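Local coordinates for protein hydroxyindole o-methyltransferase (Homo sapiens, PDB 4A6D) that catalyses transfer of a methyl group from S-adenosylmethionine to N-acetylserotonin, giving melatonin, and works as a homodimer, at residues V171-F180 with P275-E283. Residues are numbered along the deposited sequence; the frame is centred on the assembly and turned at random.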
ATOM      1  N   VAL A 171      -9.235   8.150  25.848  1.00 74.65           N
ATOM      2  CA  VAL A 171      -8.612   7.140  26.700  1.00 72.23           C
ATOM      3  C   VAL A 171      -8.395   7.567  28.132  1.00 77.75           C
ATOM      4  O   VAL A 171      -8.655   6.782  29.043  1.00 78.51           O
ATOM      5  CB  VAL A 171      -7.375   6.468  26.060  1.00 73.27           C
ATOM      6  CG1 VAL A 171      -7.769   5.684  24.807  1.00 71.55           C
ATOM      7  CG2 VAL A 171      -6.267   7.476  25.753  1.00 73.22           C
ATOM      8  N   LEU A 172      -7.964   8.817  28.345  1.00 74.49           N
ATOM      9  CA  LEU A 172      -7.712   9.316  29.688  1.00 74.60           C
ATOM     10  C   LEU A 172      -8.980   9.656  30.474  1.00 81.37           C
ATOM     11  O   LEU A 172      -8.946   9.625  31.715  1.00 82.45           O
ATOM     12  CB  LEU A 172      -6.692  10.460  29.674  1.00 75.16           C
ATOM     13  CG  LEU A 172      -5.324  10.132  29.029  1.00 77.53           C
ATOM     14  CD1 LEU A 172      -4.548  11.382  28.749  1.00 79.16           C
ATOM     15  CD2 LEU A 172      -4.505   9.146  29.864  1.00 75.01           C
ATOM     16  N   THR A 173     -10.105   9.934  29.761  1.00 77.27           N
ATOM     17  CA  THR A 173     -11.402  10.244  30.393  1.00 79.29           C
ATOM     18  C   THR A 173     -12.443   9.110  30.375  1.00 80.15           C
ATOM     19  O   THR A 173     -13.531   9.293  30.923  1.00 80.89           O
ATOM     20  CB  THR A 173     -11.979  11.611  29.982  1.00 89.51           C
ATOM     21  OG1 THR A 173     -12.312  11.586  28.598  1.00 89.86           O
ATOM     22  CG2 THR A 173     -11.050  12.772  30.317  1.00 88.22           C
ATOM     23  N   ALA A 174     -12.092   7.934  29.808  1.00 73.16           N
ATOM     24  CA  ALA A 174     -12.916   6.719  29.795  1.00 72.20           C
ATOM     25  C   ALA A 174     -13.276   6.332  31.270  1.00 80.47           C
ATOM     26  O   ALA A 174     -14.403   5.925  31.549  1.00 84.08           O
ATOM     27  CB  ALA A 174     -12.141   5.584  29.113  1.00 69.64           C
ATOM     28  N   PHE A 175     -12.310   6.488  32.194  1.00 74.74           N
ATOM     29  CA  PHE A 175     -12.430   6.264  33.638  1.00 73.98           C
ATOM     30  C   PHE A 175     -11.975   7.542  34.345  1.00 78.61           C
ATOM     31  O   PHE A 175     -11.123   8.266  33.826  1.00 79.04           O
ATOM     32  CB  PHE A 175     -11.549   5.077  34.097  1.00 72.79           C
ATOM     33  CG  PHE A 175     -11.829   3.758  33.409  1.00 72.48           C
ATOM     34  CD1 PHE A 175     -12.865   2.928  33.846  1.00 75.14           C
ATOM     35  CD2 PHE A 175     -11.061   3.346  32.319  1.00 70.36           C
ATOM     36  CE1 PHE A 175     -13.149   1.723  33.183  1.00 75.18           C
ATOM     37  CE2 PHE A 175     -11.335   2.137  31.661  1.00 72.21           C
ATOM     38  CZ  PHE A 175     -12.363   1.324  32.105  1.00 72.02           C
ATOM     39  N   ASP A 176     -12.531   7.808  35.524  1.00 76.19           N
ATOM     40  CA  ASP A 176     -12.190   8.961  36.348  1.00 76.75           C
ATOM     41  C   ASP A 176     -10.917   8.644  37.132  1.00 78.69           C
ATOM     42  O   ASP A 176     -10.931   7.925  38.142  1.00 77.48           O
ATOM     43  CB  ASP A 176     -13.368   9.349  37.263  1.00 80.50           C
ATOM     44  CG  ASP A 176     -13.057  10.366  38.340  1.00 94.11           C
ATOM     45  OD1 ASP A 176     -12.095  11.156  38.162  1.00 92.00           O
ATOM     46  OD2 ASP A 176     -13.794  10.397  39.352  1.00110.55           O
ATOM     47  N   LEU A 177      -9.818   9.198  36.635  1.00 74.33           N
ATOM     48  CA  LEU A 177      -8.473   8.992  37.151  1.00 71.40           C
ATOM     49  C   LEU A 177      -8.074   9.994  38.228  1.00 78.11           C
ATOM     50  O   LEU A 177      -6.965   9.897  38.763  1.00 78.36           O
ATOM     51  CB  LEU A 177      -7.453   9.003  35.995  1.00 69.47           C
ATOM     52  CG  LEU A 177      -7.692   8.170  34.724  1.00 69.29           C
ATOM     53  CD1 LEU A 177      -6.485   8.242  33.836  1.00 66.99           C
ATOM     54  CD2 LEU A 177      -7.946   6.708  35.039  1.00 65.82           C
ATOM     55  N   SER A 178      -8.974  10.925  38.588  1.00 76.56           N
ATOM     56  CA  SER A 178      -8.725  11.927  39.634  1.00 78.31           C
ATOM     57  C   SER A 178      -8.488  11.242  40.987  1.00 80.71           C
ATOM     58  O   SER A 178      -7.885  11.819  41.890  1.00 80.99           O
ATOM     59  CB  SER A 178      -9.900  12.898  39.731  1.00 86.21           C
ATOM     60  OG  SER A 178     -11.012  12.305  40.386  1.00 95.25           O
ATOM     61  N   VAL A 179      -8.943   9.986  41.080  1.00 76.51           N
ATOM     62  CA  VAL A 179      -8.868   9.028  42.188  1.00 75.98           C
ATOM     63  C   VAL A 179      -7.404   8.570  42.475  1.00 78.88           C
ATOM     64  O   VAL A 179      -7.118   8.037  43.550  1.00 78.18           O
ATOM     65  CB  VAL A 179      -9.838   7.880  41.759  1.00 80.49           C
ATOM     66  CG1 VAL A 179      -9.182   6.517  41.596  1.00 77.57           C
ATOM     67  CG2 VAL A 179     -11.064   7.810  42.638  1.00 82.62           C
ATOM     68  N   PHE A 180      -6.493   8.766  41.486  1.00 73.70           N
ATOM     69  CA  PHE A 180      -5.084   8.385  41.517  1.00 70.27           C
ATOM     70  C   PHE A 180      -4.240   9.652  41.476  1.00 75.38           C
ATOM     71  O   PHE A 180      -3.858  10.093  40.396  1.00 77.39           O
ATOM     72  CB  PHE A 180      -4.763   7.502  40.298  1.00 69.09           C
ATOM     73  CG  PHE A 180      -5.677   6.321  40.094  1.00 68.71           C
ATOM     74  CD1 PHE A 180      -5.626   5.223  40.949  1.00 69.30           C
ATOM     75  CD2 PHE A 180      -6.541   6.272  39.001  1.00 70.34           C
ATOM     76  CE1 PHE A 180      -6.442   4.109  40.733  1.00 69.99           C
ATOM     77  CE2 PHE A 180      -7.373   5.162  38.789  1.00 72.79           C
ATOM     78  CZ  PHE A 180      -7.324   4.091  39.660  1.00 70.93           C
ATOM     79  N   PRO A 275      -2.902  -1.371  47.890  1.00 62.80           N
ATOM     80  CA  PRO A 275      -4.367  -1.500  47.787  1.00 63.09           C
ATOM     81  C   PRO A 275      -5.001  -0.247  47.211  1.00 68.37           C
ATOM     82  O   PRO A 275      -4.610   0.862  47.597  1.00 69.17           O
ATOM     83  CB  PRO A 275      -4.795  -1.691  49.248  1.00 64.86           C
ATOM     84  CG  PRO A 275      -3.665  -2.313  49.869  1.00 67.78           C
ATOM     85  CD  PRO A 275      -2.444  -1.707  49.248  1.00 62.84           C
ATOM     86  N   GLY A 276      -5.910  -0.438  46.255  1.00 64.67           N
ATOM     87  CA  GLY A 276      -6.607   0.639  45.552  1.00 64.95           C
ATOM     88  C   GLY A 276      -5.857   1.142  44.331  1.00 69.40           C
ATOM     89  O   GLY A 276      -6.408   1.906  43.525  1.00 69.47           O
ATOM     90  N   GLY A 277      -4.603   0.688  44.191  1.00 63.34           N
ATOM     91  CA  GLY A 277      -3.744   1.007  43.059  1.00 62.63           C
ATOM     92  C   GLY A 277      -4.355   0.540  41.747  1.00 67.29           C
ATOM     93  O   GLY A 277      -5.130  -0.425  41.724  1.00 66.81           O
ATOM     94  N   GLY A 278      -4.026   1.235  40.665  1.00 63.37           N
ATOM     95  CA  GLY A 278      -4.567   0.905  39.360  1.00 63.01           C
ATOM     96  C   GLY A 278      -3.545   0.723  38.258  1.00 64.92           C
ATOM     97  O   GLY A 278      -2.421   1.232  38.318  1.00 61.86           O
ATOM     98  N   ILE A 279      -3.978   0.025  37.213  1.00 61.66           N
ATOM     99  CA  ILE A 279      -3.222  -0.179  35.988  1.00 59.14           C
ATOM    100  C   ILE A 279      -4.139   0.210  34.831  1.00 63.43           C
ATOM    101  O   ILE A 279      -5.243  -0.318  34.721  1.00 64.12           O
ATOM    102  CB  ILE A 279      -2.575  -1.579  35.854  1.00 60.04           C
ATOM    103  CG1 ILE A 279      -1.714  -1.648  34.564  1.00 58.32           C
ATOM    104  CG2 ILE A 279      -3.624  -2.717  35.959  1.00 60.58           C
ATOM    105  CD1 ILE A 279      -0.823  -2.685  34.494  1.00 54.76           C
ATOM    106  N   LEU A 280      -3.714   1.209  34.042  1.00 59.68           N
ATOM    107  CA  LEU A 280      -4.461   1.707  32.906  1.00 59.17           C
ATOM    108  C   LEU A 280      -3.753   1.250  31.661  1.00 62.76           C
ATOM    109  O   LEU A 280      -2.645   1.708  31.386  1.00 62.74           O
ATOM    110  CB  LEU A 280      -4.617   3.241  32.925  1.00 60.18           C
ATOM    111  CG  LEU A 280      -5.448   3.835  31.744  1.00 65.49           C
ATOM    112  CD1 LEU A 280      -6.906   3.403  31.809  1.00 66.39           C
ATOM    113  CD2 LEU A 280      -5.363   5.331  31.709  1.00 66.67           C
ATOM    114  N   VAL A 281      -4.366   0.301  30.948  1.00 58.74           N
ATOM    115  CA  VAL A 281      -3.849  -0.299  29.721  1.00 58.21           C
ATOM    116  C   VAL A 281      -4.553   0.373  28.557  1.00 65.67           C
ATOM    117  O   VAL A 281      -5.787   0.415  28.531  1.00 67.13           O
ATOM    118  CB  VAL A 281      -3.988  -1.846  29.708  1.00 60.00           C
ATOM    119  CG1 VAL A 281      -3.634  -2.428  28.328  1.00 58.14           C
ATOM    120  CG2 VAL A 281      -3.142  -2.484  30.827  1.00 58.32           C
ATOM    121  N   ILE A 282      -3.768   0.984  27.652  1.00 61.19           N
ATOM    122  CA  ILE A 282      -4.321   1.694  26.499  1.00 60.62           C
ATOM    123  C   ILE A 282      -3.842   1.007  25.247  1.00 63.24           C
ATOM    124  O   ILE A 282      -2.665   1.070  24.924  1.00 60.19           O
ATOM    125  CB  ILE A 282      -4.025   3.217  26.494  1.00 63.25           C
ATOM    126  CG1 ILE A 282      -4.678   3.885  27.716  1.00 61.85           C
ATOM    127  CG2 ILE A 282      -4.512   3.862  25.147  1.00 64.70           C
ATOM    128  CD1 ILE A 282      -4.136   5.185  28.058  1.00 62.91           C
ATOM    129  N   GLU A 283      -4.765   0.298  24.585  1.00 63.67           N
ATOM    130  CA  GLU A 283      -4.502  -0.482  23.385  1.00 64.22           C
ATOM    131  C   GLU A 283      -5.752  -0.486  22.481  1.00 68.82           C
ATOM    132  O   GLU A 283      -6.846  -0.147  22.934  1.00 68.81           O
ATOM    133  CB  GLU A 283      -4.101  -1.944  23.748  1.00 64.94           C
ATOM    134  CG  GLU A 283      -2.825  -2.148  24.568  1.00 69.06           C
ATOM    135  CD  GLU A 283      -1.499  -2.001  23.852  1.00 77.45           C
ATOM    136  OE1 GLU A 283      -1.460  -1.306  22.816  1.00 69.52           O
ATOM    137  OE2 GLU A 283      -0.480  -2.504  24.377  1.00 70.08           O
TER
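Val-171, near the end of helix 164-173, packs against Ile-282 of strand 278-283 as two beta-branched side chains set aslant. Both Val-171 methyls take part: CG1 lies 3.7 Å from Ile-282 CG2, while CG2 sits 3.9 Å from Ile-282 CD1, so the valine branch point rides over both arms of the isoleucine. Branching at CB puts methyl bulk close to both backbones, which suits the close approach of helix and strand here, the two CA atoms being 6.9 Å apart. Two residues back along the strand, Leu-280 rises from the same face of the sheet. With its CG anti to the backbone N (chi1 -178°), its two methyls reach different neighbours: Leu-280 CD2 meets Leu-177 CD1 at 3.8 Å, the two leucines crossing nearly at right angles, and Leu-280 CD1 comes obliquely to the Phe-175 ring, 4.2 Å from Phe-175 CD2. Leu-172 bridges the two strand residues more loosely through its CD2 methyl, 4.3 Å from Leu-280 CD2 and 4.4 Å from Ile-282 CD1.

Toward the start of the strand, Phe-180 takes over. Its CE1 edge points at Gly-276 O, which lies near the ring plane at 3.6 Å, and Gly-278, having no side chain, lets the ring come down on the strand backbone. Val-179 CG1 sits over one ring face. Before Phe-180, Asp-176 OD1 accepts from Ser-178 N in an Asx turn and also bonds the Ser-178 hydroxyl.

The contact lays the helix end and the following loop over one face of the Rossmann-like methyltransferase sheet, just before strand 182-186. Ile-282 also lies close to Trp-164, an S-adenosylmethionine-binding residue. No hydrogen bond crosses between the segments; the contact rests mainly on van der Waals packing of apolar side chains, held by burial and not by directed bonds.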